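Local coordinates for cytochrome c'' (Methylophilus methylotrophus, PDB 1GU2), which carries a covalently attached heme c and probably serves as a monomeric electron-transfer protein, at residues A[113-116]-A[117-120]; A[30-33]-A[34-38]. All coordinates share one frame; numbering follows the deposited sequence.

Contact 1 of 2, residues A[113-116]-A[117-120]; sequences IAYL and LTET
Ile113 O accepts the backbone N-H of Leu117 at 3.1 Å, the last clearly formed i to i+4 bond of this stretch; beyond it the spacing shortens, with Thr118 N bonding to Tyr115 O and Glu119 N to Leu116 O as helix 106-118 ends. The way a helix end recruits side chains is well illustrated here by Tyr115 O, which takes two bonds from a single residue. Thr118 OG1 donates to Tyr115 O at 2.7 Å, lying in the carbonyl plane on a lone pair, while Thr118 N comes from above that plane, 2.9 Å from the same oxygen. The threonine hydroxyl can fold back onto the preceding turn because OG1 sits between its own backbone N and carbonyl carbon (chi1 68°). The same rotamer leaves the methyl CG2 of Thr118 3.6 Å from Ala114 O.

The second link joins side chains alone. Glu119 CG lies against the Tyr115 ring, 3.5 Å from its CE1, and the bend at chi2 (-85°) carries the carboxylate round to the phenol. Tyr115 OH donates to Glu119 OE2 at 2.6 Å, using the anti lone pair of that oxygen, with the ring and carboxylate planes steeply inclined at 73°. Ile28 of helix 28-36 and Pro57 touch the Tyr115 side chain, and Pro57 also touches Glu119.

The phenol of a buried ring thus finds its acceptor four residues on, just past the helix. This short bond would restrain the rotation of the carboxylate and is likely to favour its ionised form.

Contact 2 of 2, residues A[30-33]-A[34-38]; sequences DGKI and FFNRK
Ile33 O lies over one face of the Arg37 guanidinium, and Phe34 CA stands 3.8 Å above a face of the same group, displaced toward its rim; at the edge, in plane, a water accepts from Arg37 NH1 at 2.7 Å. That water donates in turn to Asp30 O, bridging the guanidinium to a carbonyl that already receives Phe34 N. The bend of the arginine chain at chi3 (-28°) brings NH1 back beside the helix, 3.4 Å from Ile33 CG2. The Phe34 ring presents its edge to Gly31 O.

Asn36 exemplifies a side chain doubling a backbone bond at a helix end. Its ND2 and its own N approach Lys32 O from opposite faces of the carbonyl plane, at 2.9 Å and 3.1 Å, and ND2 also rests against Lys32 CG. A leucine here would probably leave Lys32 O without its side-chain donor, held within this turn by the backbone N, and lose the amide tie across the last turn.

Helix 28-36 packs on two others: Phe35 on Cys49 and His53 of helix 49-53, Asp30 on Asn111 of helix 106-118, and Phe34, which also meets the heme, on Glu108 of that same helix. Beyond Arg37 the chain enters strand 39-40.

Both contacts are final turns of helices, and each is partly buried. In contact 1 the buried residues are those of 113-116, on helix 106-118, while Thr118 is exposed; in contact 2 Gly31, Phe34 and Phe35 are buried and Asp30, Lys32, Ile33 and Arg37 exposed. Their chemistry differs accordingly: a direct phenol-carboxylate bond serves the buried ring of contact 1, whereas a water mediates the reach of the exposed arginine in contact 2. Tyr115 is one of the residues where the two helices meet; its CE1 is 3.7 Å from Lys32 CB and its CE2 3.9 Å from Phe35 CD2. Contact 2 touches the heme itself through Phe34; the side chain of Leu116 in contact 1 is about 5 Å from the heme.

Contact 1 of 2, residues A[113-116]-A[117-120]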
loop_
_atom_site.group_PDB
_atom_site.type_symbol
_atom_site.label_atom_id
_atom_site.label_comp_id
_atom_site.label_asym_id
_atom_site.label_seq_id
_atom_site.Cartn_x
_atom_site.Cartn_y
_atom_site.Cartn_z
ATOM N N ILE A 113 4.675 2.062 -0.350
ATOM C CA ILE A 113 5.605 1.069 0.168
ATOM C C ILE A 113 6.648 1.744 1.037
ATOM O O ILE A 113 7.023 1.209 2.095
ATOM C CB ILE A 113 6.190 0.188 -0.958
ATOM C CG1 ILE A 113 5.099 -0.539 -1.752
ATOM C CG2 ILE A 113 7.219 -0.761 -0.364
ATOM C CD1 ILE A 113 5.589 -1.294 -2.975
ATOM N N ALA A 114 7.086 2.943 0.698
ATOM C CA ALA A 114 8.018 3.682 1.532
ATOM C C ALA A 114 7.363 3.958 2.857
ATOM O O ALA A 114 7.964 3.803 3.915
ATOM C CB ALA A 114 8.435 4.973 0.844
ATOM N N TYR A 115 6.093 4.344 2.856
ATOM C CA TYR A 115 5.356 4.541 4.134
ATOM C C TYR A 115 5.313 3.247 4.930
ATOM O O TYR A 115 5.544 3.203 6.155
ATOM C CB TYR A 115 3.951 5.112 3.808
ATOM C CG TYR A 115 3.010 4.960 4.989
ATOM C CD1 TYR A 115 3.279 5.612 6.180
ATOM C CD2 TYR A 115 1.876 4.155 4.932
ATOM C CE1 TYR A 115 2.393 5.450 7.255
ATOM C CE2 TYR A 115 0.984 3.976 5.987
ATOM C CZ TYR A 115 1.285 4.662 7.139
ATOM O OH TYR A 115 0.483 4.496 8.229
ATOM N N LEU A 116 5.020 2.103 4.299
ATOM C CA LEU A 116 5.025 0.803 5.006
ATOM C C LEU A 116 6.367 0.532 5.695
ATOM O O LEU A 116 6.344 -0.080 6.802
ATOM C CB LEU A 116 4.725 -0.333 4.067
ATOM C CG LEU A 116 3.315 -0.466 3.503
ATOM C CD1 LEU A 116 3.224 -1.726 2.644
ATOM C CD2 LEU A 116 2.249 -0.515 4.568
ATOM N N LEU A 117 7.486 0.925 5.114
ATOM C CA LEU A 117 8.822 0.709 5.701
ATOM C C LEU A 117 8.959 1.471 7.012
ATOM O O LEU A 117 9.818 1.130 7.828
ATOM C CB LEU A 117 9.952 1.126 4.757
ATOM C CG LEU A 117 10.120 0.329 3.470
ATOM C CD1 LEU A 117 11.201 0.902 2.572
ATOM C CD2 LEU A 117 10.374 -1.129 3.783
ATOM N N THR A 118 8.157 2.492 7.243
ATOM C CA THR A 118 8.309 3.320 8.405
ATOM C C THR A 118 7.390 2.920 9.574
ATOM O O THR A 118 7.565 3.440 10.676
ATOM C CB THR A 118 7.985 4.818 8.157
ATOM O OG1 THR A 118 6.576 5.017 7.889
ATOM C CG2 THR A 118 8.844 5.279 7.030
ATOM N N GLU A 119 6.436 2.039 9.317
ATOM C CA GLU A 119 5.438 1.601 10.298
ATOM C C GLU A 119 5.879 0.269 10.857
ATOM O O GLU A 119 5.617 -0.849 10.465
ATOM C CB GLU A 119 4.031 1.546 9.694
ATOM C CG GLU A 119 3.521 2.929 9.345
ATOM C CD GLU A 119 2.897 3.595 10.535
ATOM O OE1 GLU A 119 3.306 3.388 11.687
ATOM O OE2 GLU A 119 1.945 4.377 10.353
ATOM N N THR A 120 6.666 0.297 11.924
ATOM C CA THR A 120 7.279 -0.948 12.382
ATOM C C THR A 120 6.687 -1.359 13.724
ATOM O O THR A 120 7.123 -2.355 14.300
ATOM C CB THR A 120 8.800 -0.802 12.533
ATOM O OG1 THR A 120 9.029 0.144 13.575
ATOM C CG2 THR A 120 9.503 -0.243 11.280
#

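Contact 2 of 2, residues A[30-33]-A[34-38]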
loop_
_atom_site.group_PDB
_atom_site.type_symbol
_atom_site.label_atom_id
_atom_site.label_comp_id
_atom_site.label_asym_id
_atom_site.label_seq_id
_atom_site.Cartn_x
_atom_site.Cartn_y
_atom_site.Cartn_z
ATOM N N ASP A 30 2.808 11.571 1.762
ATOM C CA ASP A 30 1.771 11.299 0.761
ATOM C C ASP A 30 1.332 9.863 0.791
ATOM O O ASP A 30 0.151 9.586 0.544
ATOM C CB ASP A 30 2.286 11.695 -0.624
ATOM C CG ASP A 30 2.401 13.206 -0.835
ATOM O OD1 ASP A 30 3.139 13.550 -1.794
ATOM O OD2 ASP A 30 1.787 13.991 -0.093
ATOM N N GLY A 31 2.216 8.937 1.067
ATOM C CA GLY A 31 1.800 7.524 1.182
ATOM C C GLY A 31 0.827 7.317 2.324
ATOM O O GLY A 31 -0.149 6.576 2.149
ATOM N N LYS A 32 1.053 7.957 3.470
ATOM C CA LYS A 32 0.145 7.874 4.580
ATOM C C LYS A 32 -1.213 8.520 4.262
ATOM O O LYS A 32 -2.289 7.994 4.590
ATOM C CB LYS A 32 0.802 8.525 5.836
ATOM C CG LYS A 32 -0.065 8.437 7.063
ATOM C CD LYS A 32 0.603 9.074 8.273
ATOM C CE LYS A 32 -0.094 8.689 9.555
ATOM N NZ LYS A 32 0.801 8.891 10.713
ATOM N N ILE A 33 -1.196 9.687 3.589
ATOM C CA ILE A 33 -2.457 10.315 3.200
ATOM C C ILE A 33 -3.213 9.421 2.251
ATOM O O ILE A 33 -4.436 9.284 2.422
ATOM C CB ILE A 33 -2.180 11.690 2.585
ATOM C CG1 ILE A 33 -1.715 12.709 3.610
ATOM C CG2 ILE A 33 -3.415 12.186 1.815
ATOM C CD1 ILE A 33 -1.137 13.984 3.044
ATOM N N PHE A 34 -2.552 8.804 1.295
ATOM C CA PHE A 34 -3.183 7.901 0.347
ATOM C C PHE A 34 -3.851 6.748 1.097
ATOM O O PHE A 34 -4.971 6.347 0.801
ATOM C CB PHE A 34 -2.111 7.403 -0.608
ATOM C CG PHE A 34 -2.485 6.223 -1.480
ATOM C CD1 PHE A 34 -2.105 4.935 -1.080
ATOM C CD2 PHE A 34 -3.181 6.408 -2.664
ATOM C CE1 PHE A 34 -2.377 3.840 -1.870
ATOM C CE2 PHE A 34 -3.459 5.300 -3.466
ATOM C CZ PHE A 34 -3.071 4.053 -3.028
ATOM N N PHE A 35 -3.194 6.185 2.102
ATOM C CA PHE A 35 -3.691 5.028 2.867
ATOM C C PHE A 35 -4.941 5.351 3.666
ATOM O O PHE A 35 -5.805 4.485 3.808
ATOM C CB PHE A 35 -2.550 4.542 3.771
ATOM C CG PHE A 35 -2.840 3.321 4.598
ATOM C CD1 PHE A 35 -3.042 2.066 4.018
ATOM C CD2 PHE A 35 -2.926 3.412 5.986
ATOM C CE1 PHE A 35 -3.330 0.945 4.793
ATOM C CE2 PHE A 35 -3.193 2.303 6.786
ATOM C CZ PHE A 35 -3.396 1.069 6.176
ATOM N N ASN A 36 -5.022 6.577 4.182
ATOM C CA ASN A 36 -6.144 6.996 5.020
ATOM C C ASN A 36 -7.220 7.759 4.306
ATOM O O ASN A 36 -8.287 8.011 4.880
ATOM C CB ASN A 36 -5.614 7.828 6.206
ATOM C CG ASN A 36 -4.836 6.945 7.165
ATOM O OD1 ASN A 36 -5.394 6.237 7.982
ATOM N ND2 ASN A 36 -3.496 7.010 7.077
ATOM N N ARG A 37 -7.002 8.174 3.074
ATOM C CA ARG A 37 -7.935 9.075 2.397
ATOM C C ARG A 37 -9.249 8.404 2.123
ATOM O O ARG A 37 -9.288 7.294 1.614
ATOM C CB ARG A 37 -7.321 9.537 1.064
ATOM C CG ARG A 37 -8.315 10.384 0.264
ATOM C CD ARG A 37 -7.811 10.784 -1.092
ATOM N NE ARG A 37 -6.423 10.916 -1.284
ATOM C CZ ARG A 37 -5.243 10.681 -1.802
ATOM N NH1 ARG A 37 -4.149 11.370 -1.401
ATOM N NH2 ARG A 37 -5.017 9.756 -2.742
ATOM N N LYS A 38 -10.376 9.087 2.423
ATOM C CA LYS A 38 -11.667 8.565 2.106
ATOM C C LYS A 38 -11.982 8.862 0.662
ATOM O O LYS A 38 -12.030 10.016 0.232
ATOM C CB LYS A 38 -12.727 9.191 3.002
ATOM C CG LYS A 38 -12.630 8.640 4.430
ATOM C CD LYS A 38 -13.392 9.499 5.434
ATOM C CE LYS A 38 -12.652 9.577 6.769
ATOM N NZ LYS A 38 -12.701 10.974 7.282
HETATM O O HOH W 1 -1.436 11.156 -1.295
#